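Local atomic coordinates of galactokinase (Bifidobacterium longum subsp. infantis ATCC 15697 = JCM 1222 = DSM 20088, PDB entry 6TEQ), a protein that probably catalyses the ATP-dependent phosphorylation of galactose, as a GHMP-family sugar kinase, and here holds 2-deoxy-2-fluoro-galactose in its sugar pocket. Residues Ser164-Val169 / Leu212-Asn217; Ala203-Cys208 / Ser219-Asp224. All blocks are in the same frame, centred on the assembly; numbering follows the deposited sequence.

Interaction 1: Ser164-Val169 / Leu212-Asn217; sequences SDAGRV and LTPLEN
The first turn of helix 165-183 meets the short, weakly bonded helical turn 214-217 at the protein surface, with the CB side of the Pro214 ring set against Ala166. Their CA atoms are 5.0 Å apart, and Pro214 CB rests 3.5 Å from Ala166 CA and 3.7 Å from Ala166 CB. One turn on, Val169 lays its CG2 branch across the neighbouring ring carbon, 3.7 Å from Pro214 CG. Val169 has CG1 anti to the backbone N (chi1 170°), which turns CG2, the branch beside that N, onto the proline. CB and CG of one pyrrolidine thus fill the angle between an alanine and a valine, and no hydrogen bond spans the two segments.

Both helices start with a side-chain cap. Ser164 OG accepts from Gly167 N at 2.9 Å, while Thr213 and Glu216 form a capping box: Glu216 OE1 takes Thr213 N at 3.0 Å, on its anti side and tilted from the carboxylate plane, and the return bond from Glu216 N to Thr213 OG1 is weak. Pro214 therefore sits at the first position of its helix, where its missing N-H costs no helical bond.

On the flank, Asp165 OD2 and Pro214 O lie 4.1 Å apart, and both are bound by Arg197. The carboxylate's polar partner is this arginine, which makes a salt bridge to OD2 and also donates to Pro214 O and Asn217 OD1, bridging the start of helix 165-183 and the 214-217 turn through its guanidinium group.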
loop_
_atom_site.group_PDB
_atom_site.type_symbol
_atom_site.label_atom_id
_atom_site.label_comp_id
_atom_site.label_asym_id
_atom_site.label_seq_id
_atom_site.Cartn_x
_atom_site.Cartn_y
_atom_site.Cartn_z
ATOM N N SER A 164 6.944 -6.574 -18.323
ATOM C CA SER A 164 5.674 -7.373 -18.361
ATOM C C SER A 164 5.057 -7.396 -16.980
ATOM O O SER A 164 5.773 -7.366 -15.969
ATOM C CB SER A 164 5.842 -8.808 -18.910
ATOM O OG SER A 164 6.593 -9.578 -18.070
ATOM N N ASP A 165 3.726 -7.464 -16.950
ATOM C CA ASP A 165 3.025 -7.669 -15.666
ATOM C C ASP A 165 3.564 -8.876 -14.951
ATOM O O ASP A 165 3.799 -8.792 -13.723
ATOM C CB ASP A 165 1.529 -7.826 -15.886
ATOM C CG ASP A 165 0.723 -7.902 -14.601
ATOM O OD1 ASP A 165 0.807 -6.927 -13.827
ATOM O OD2 ASP A 165 0.065 -8.980 -14.377
ATOM N N ALA A 166 3.583 -10.045 -15.621
ATOM C CA ALA A 166 4.001 -11.293 -14.945
ATOM C C ALA A 166 5.461 -11.169 -14.499
ATOM O O ALA A 166 5.782 -11.618 -13.386
ATOM C CB ALA A 166 3.791 -12.458 -15.872
ATOM N N GLY A 167 6.320 -10.577 -15.321
ATOM C CA GLY A 167 7.726 -10.353 -14.960
ATOM C C GLY A 167 7.809 -9.491 -13.694
ATOM O O GLY A 167 8.614 -9.749 -12.804
ATOM N N ARG A 168 6.949 -8.486 -13.618
ATOM C CA ARG A 168 7.050 -7.572 -12.472
ATOM C C ARG A 168 6.796 -8.310 -11.154
ATOM O O ARG A 168 7.271 -7.831 -10.118
ATOM C CB ARG A 168 6.139 -6.359 -12.631
ATOM C CG ARG A 168 6.707 -5.376 -13.607
ATOM C CD ARG A 168 5.813 -4.161 -13.636
ATOM N NE ARG A 168 6.381 -3.149 -14.474
ATOM C CZ ARG A 168 6.087 -1.877 -14.426
ATOM N NH1 ARG A 168 5.088 -1.438 -13.682
ATOM N NH2 ARG A 168 6.666 -1.056 -15.262
ATOM N N VAL A 169 6.127 -9.480 -11.159
ATOM C CA VAL A 169 5.941 -10.222 -9.899
ATOM C C VAL A 169 7.300 -10.619 -9.289
ATOM O O VAL A 169 7.442 -10.670 -8.062
ATOM C CB VAL A 169 4.970 -11.398 -10.137
ATOM C CG1 VAL A 169 4.965 -12.321 -8.931
ATOM C CG2 VAL A 169 3.578 -10.842 -10.483
ATOM N N LEU A 212 -1.413 -19.032 -7.382
ATOM C CA LEU A 212 -1.850 -18.428 -8.663
ATOM C C LEU A 212 -0.663 -17.883 -9.432
ATOM O O LEU A 212 0.262 -17.286 -8.848
ATOM C CB LEU A 212 -2.854 -17.299 -8.418
ATOM C CG LEU A 212 -4.109 -17.785 -7.730
ATOM C CD1 LEU A 212 -5.128 -16.685 -7.543
ATOM C CD2 LEU A 212 -4.692 -18.989 -8.384
ATOM N N THR A 213 -0.790 -17.977 -10.736
ATOM C CA THR A 213 0.173 -17.359 -11.625
ATOM C C THR A 213 -0.218 -15.910 -11.776
ATOM O O THR A 213 -1.337 -15.513 -11.416
ATOM C CB THR A 213 0.212 -17.986 -13.016
ATOM O OG1 THR A 213 -1.084 -17.698 -13.533
ATOM C CG2 THR A 213 0.500 -19.467 -12.955
ATOM N N PRO A 214 0.699 -15.063 -12.264
ATOM C CA PRO A 214 0.405 -13.634 -12.335
ATOM C C PRO A 214 -0.837 -13.296 -13.184
ATOM O O PRO A 214 -1.588 -12.423 -12.789
ATOM C CB PRO A 214 1.688 -13.026 -12.929
ATOM C CG PRO A 214 2.713 -13.927 -12.376
ATOM C CD PRO A 214 2.123 -15.329 -12.487
ATOM N N LEU A 215 -1.024 -13.977 -14.308
ATOM C CA LEU A 215 -2.177 -13.655 -15.166
ATOM C C LEU A 215 -3.470 -14.217 -14.559
ATOM O O LEU A 215 -4.532 -13.842 -15.081
ATOM C CB LEU A 215 -1.912 -14.118 -16.597
ATOM C CG LEU A 215 -1.548 -13.044 -17.616
ATOM C CD1 LEU A 215 -0.681 -11.926 -17.084
ATOM C CD2 LEU A 215 -0.885 -13.700 -18.824
ATOM N N GLU A 216 -3.383 -15.084 -13.531
ATOM C CA GLU A 216 -4.566 -15.574 -12.785
ATOM C C GLU A 216 -4.945 -14.662 -11.627
ATOM O O GLU A 216 -6.056 -14.831 -11.118
ATOM C CB GLU A 216 -4.279 -16.977 -12.215
ATOM C CG GLU A 216 -4.215 -18.090 -13.257
ATOM C CD GLU A 216 -3.839 -19.484 -12.736
ATOM O OE1 GLU A 216 -3.146 -19.626 -11.657
ATOM O OE2 GLU A 216 -4.144 -20.461 -13.488
ATOM N N ASN A 217 -4.010 -13.833 -11.115
ATOM C CA ASN A 217 -4.197 -13.291 -9.748
ATOM C C ASN A 217 -4.552 -11.797 -9.804
ATOM O O ASN A 217 -4.774 -11.246 -8.713
ATOM C CB ASN A 217 -3.052 -13.637 -8.833
ATOM C CG ASN A 217 -1.798 -12.827 -9.004
ATOM O OD1 ASN A 217 -1.718 -11.897 -9.834
ATOM N ND2 ASN A 217 -0.814 -13.146 -8.205
#

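Interaction 2: Ala203-Cys208 / Ser219-Asp224; sequences ALLLDC and SQQEFD
Ala203 and Gln221 grip each other through two backbone bonds: Ala203 N to Gln221 O at 2.8 Å, and Gln221 N to Ala203 O, also 2.8 Å and almost straight at 177°. Leu205 N adds a bond to Ser219 O at 3.0 Å; the return bond from Ser219 N to Leu205 O is weak. These two antiparallel hydrogen-bonded pairs flank the non-hydrogen-bonded pair Leu204-Gln220, in a beta hairpin whose connection contains the helical turn 214-217.

On the face of Leu205, Gln221 runs alongside that leucine, its CG 3.9 Å from Leu205 CB. The Gln221 chain bends at chi2 (-66°), bringing NE2 back to donate to Ser219 OG at 3.0 Å in the serine conformer modelled here. A leucine in its place would probably leave that Ser219 OG without this donor. On the other face, Leu204 CD1 comes within 3.4 Å of Gln220 NE2; that amide is held by Thr199 and the carbonyl of Arg197. Beyond the strand, Phe223 CB packs 4.1 Å from Ala203 CB.

Strand 202-207 lies between 218-222 and 54-70 in the sheet, with Leu56 touching Ala203 and Leu205, while helix 294-318 covers Leu205 and Gln221 through Val314.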
loop_
_atom_site.group_PDB
_atom_site.type_symbol
_atom_site.label_atom_id
_atom_site.label_comp_id
_atom_site.label_asym_id
_atom_site.label_seq_id
_atom_site.Cartn_x
_atom_site.Cartn_y
_atom_site.Cartn_z
ATOM N N ALA A 203 -9.028 -0.175 -10.704
ATOM C CA ALA A 203 -8.611 -0.805 -9.455
ATOM C C ALA A 203 -8.105 -2.206 -9.773
ATOM O O ALA A 203 -8.605 -2.815 -10.718
ATOM C CB ALA A 203 -9.796 -0.754 -8.501
ATOM N N LEU A 204 -7.183 -2.667 -8.974
ATOM C CA LEU A 204 -6.558 -3.943 -9.167
ATOM C C LEU A 204 -7.241 -5.000 -8.280
ATOM O O LEU A 204 -7.084 -4.999 -7.008
ATOM C CB LEU A 204 -5.090 -3.806 -8.807
ATOM C CG LEU A 204 -4.271 -5.069 -9.085
ATOM C CD1 LEU A 204 -3.994 -5.175 -10.565
ATOM C CD2 LEU A 204 -2.975 -5.054 -8.312
ATOM N N LEU A 205 -8.160 -5.804 -8.819
ATOM C CA LEU A 205 -8.754 -6.900 -7.976
ATOM C C LEU A 205 -7.700 -8.015 -7.884
ATOM O O LEU A 205 -7.450 -8.740 -8.857
ATOM C CB LEU A 205 -10.049 -7.380 -8.625
ATOM C CG LEU A 205 -10.706 -8.547 -7.937
ATOM C CD1 LEU A 205 -10.980 -8.296 -6.459
ATOM C CD2 LEU A 205 -11.952 -8.933 -8.688
ATOM N N LEU A 206 -7.027 -8.026 -6.744
ATOM C CA LEU A 206 -5.829 -8.847 -6.503
ATOM C C LEU A 206 -6.264 -10.036 -5.661
ATOM O O LEU A 206 -6.834 -9.889 -4.573
ATOM C CB LEU A 206 -4.802 -7.962 -5.814
ATOM C CG LEU A 206 -3.582 -8.713 -5.302
ATOM C CD1 LEU A 206 -2.737 -9.164 -6.470
ATOM C CD2 LEU A 206 -2.790 -7.826 -4.378
ATOM N N ASP A 207 -5.980 -11.225 -6.175
ATOM C CA ASP A 207 -6.242 -12.467 -5.490
ATOM C C ASP A 207 -4.949 -12.991 -4.935
ATOM O O ASP A 207 -4.064 -13.300 -5.731
ATOM C CB ASP A 207 -6.956 -13.400 -6.462
ATOM C CG ASP A 207 -7.449 -14.691 -5.829
ATOM O OD1 ASP A 207 -6.839 -15.148 -4.841
ATOM O OD2 ASP A 207 -8.485 -15.212 -6.349
ATOM N N CYS A 208 -4.841 -13.021 -3.610
ATOM C CA CYS A 208 -3.553 -13.280 -2.944
ATOM C C CYS A 208 -3.302 -14.773 -2.696
ATOM O O CYS A 208 -2.347 -15.060 -1.964
ATOM C CB CYS A 208 -3.502 -12.488 -1.654
ATOM S SG CYS A 208 -3.494 -10.704 -2.037
ATOM N N SER A 219 -7.160 -8.735 -11.944
ATOM C CA SER A 219 -8.326 -8.396 -12.777
ATOM C C SER A 219 -8.541 -6.880 -12.707
ATOM O O SER A 219 -8.924 -6.380 -11.623
ATOM C CB SER A 219 -9.519 -9.172 -12.323
ATOM O OG SER A 219 -10.680 -8.639 -12.910
ATOM N N GLN A 220 -8.271 -6.163 -13.800
ATOM C CA GLN A 220 -8.365 -4.692 -13.789
ATOM C C GLN A 220 -9.851 -4.327 -13.785
ATOM O O GLN A 220 -10.586 -4.730 -14.725
ATOM C CB GLN A 220 -7.666 -4.091 -14.989
ATOM C CG GLN A 220 -6.179 -4.385 -15.028
ATOM C CD GLN A 220 -5.333 -3.730 -13.988
ATOM O OE1 GLN A 220 -5.772 -2.761 -13.417
ATOM N NE2 GLN A 220 -4.104 -4.234 -13.800
ATOM N N GLN A 221 -10.317 -3.638 -12.745
ATOM C CA GLN A 221 -11.730 -3.293 -12.588
ATOM C C GLN A 221 -11.863 -1.798 -12.896
ATOM O O GLN A 221 -11.067 -0.975 -12.399
ATOM C CB GLN A 221 -12.174 -3.576 -11.161
ATOM C CG GLN A 221 -12.183 -5.042 -10.832
ATOM C CD GLN A 221 -13.239 -5.727 -11.657
ATOM O OE1 GLN A 221 -14.324 -5.204 -11.883
ATOM N NE2 GLN A 221 -12.976 -6.993 -11.990
ATOM N N GLU A 222 -12.846 -1.457 -13.703
ATOM C CA GLU A 222 -13.164 -0.049 -14.031
ATOM C C GLU A 222 -13.263 0.722 -12.716
ATOM O O GLU A 222 -13.941 0.241 -11.779
ATOM C CB GLU A 222 -14.453 0.017 -14.858
ATOM C CG GLU A 222 -14.349 -0.569 -16.273
ATOM C CD GLU A 222 -13.745 0.393 -17.288
ATOM O OE1 GLU A 222 -13.239 1.408 -16.835
ATOM O OE2 GLU A 222 -13.802 0.133 -18.533
ATOM N N PHE A 223 -12.589 1.864 -12.617
ATOM C CA PHE A 223 -12.706 2.735 -11.444
ATOM C C PHE A 223 -12.634 4.178 -11.918
ATOM O O PHE A 223 -11.653 4.880 -11.646
ATOM C CB PHE A 223 -11.695 2.375 -10.351
ATOM C CG PHE A 223 -12.092 2.989 -9.041
ATOM C CD1 PHE A 223 -13.191 2.554 -8.347
ATOM C CD2 PHE A 223 -11.348 4.050 -8.515
ATOM C CE1 PHE A 223 -13.530 3.156 -7.138
ATOM C CE2 PHE A 223 -11.688 4.630 -7.320
ATOM C CZ PHE A 223 -12.806 4.219 -6.671
ATOM N N ASP A 224 -13.632 4.572 -12.676
ATOM C CA ASP A 224 -13.644 5.909 -13.297
ATOM C C ASP A 224 -14.552 6.775 -12.415
ATOM O O ASP A 224 -15.768 6.710 -12.561
ATOM C CB ASP A 224 -14.133 5.835 -14.726
ATOM C CG ASP A 224 -14.261 7.176 -15.386
ATOM O OD1 ASP A 224 -13.956 8.216 -14.723
ATOM O OD2 ASP A 224 -14.555 7.148 -16.596
#

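In the fold
From the N terminus, the chain first passes through 164-169 at the start of helix 165-183, continues through helix 190-197 and enters strand 202-207, the first half of interaction 2. It then turns out to 212-217, where interaction 1 closes a loop of 42 residues, and comes straight back as strand 218-222 to close the hairpin of interaction 2, a shorter loop with 10 residues between its segments. The two contacts cross, since their segments alternate. Helix 214-217 sits within the hairpin connection, and Asn217 O lies 2.8 Å from Asp207 N, a probable hydrogen bond that joins the two contacts. Together they tie helix 165-183 to the large mixed sheet.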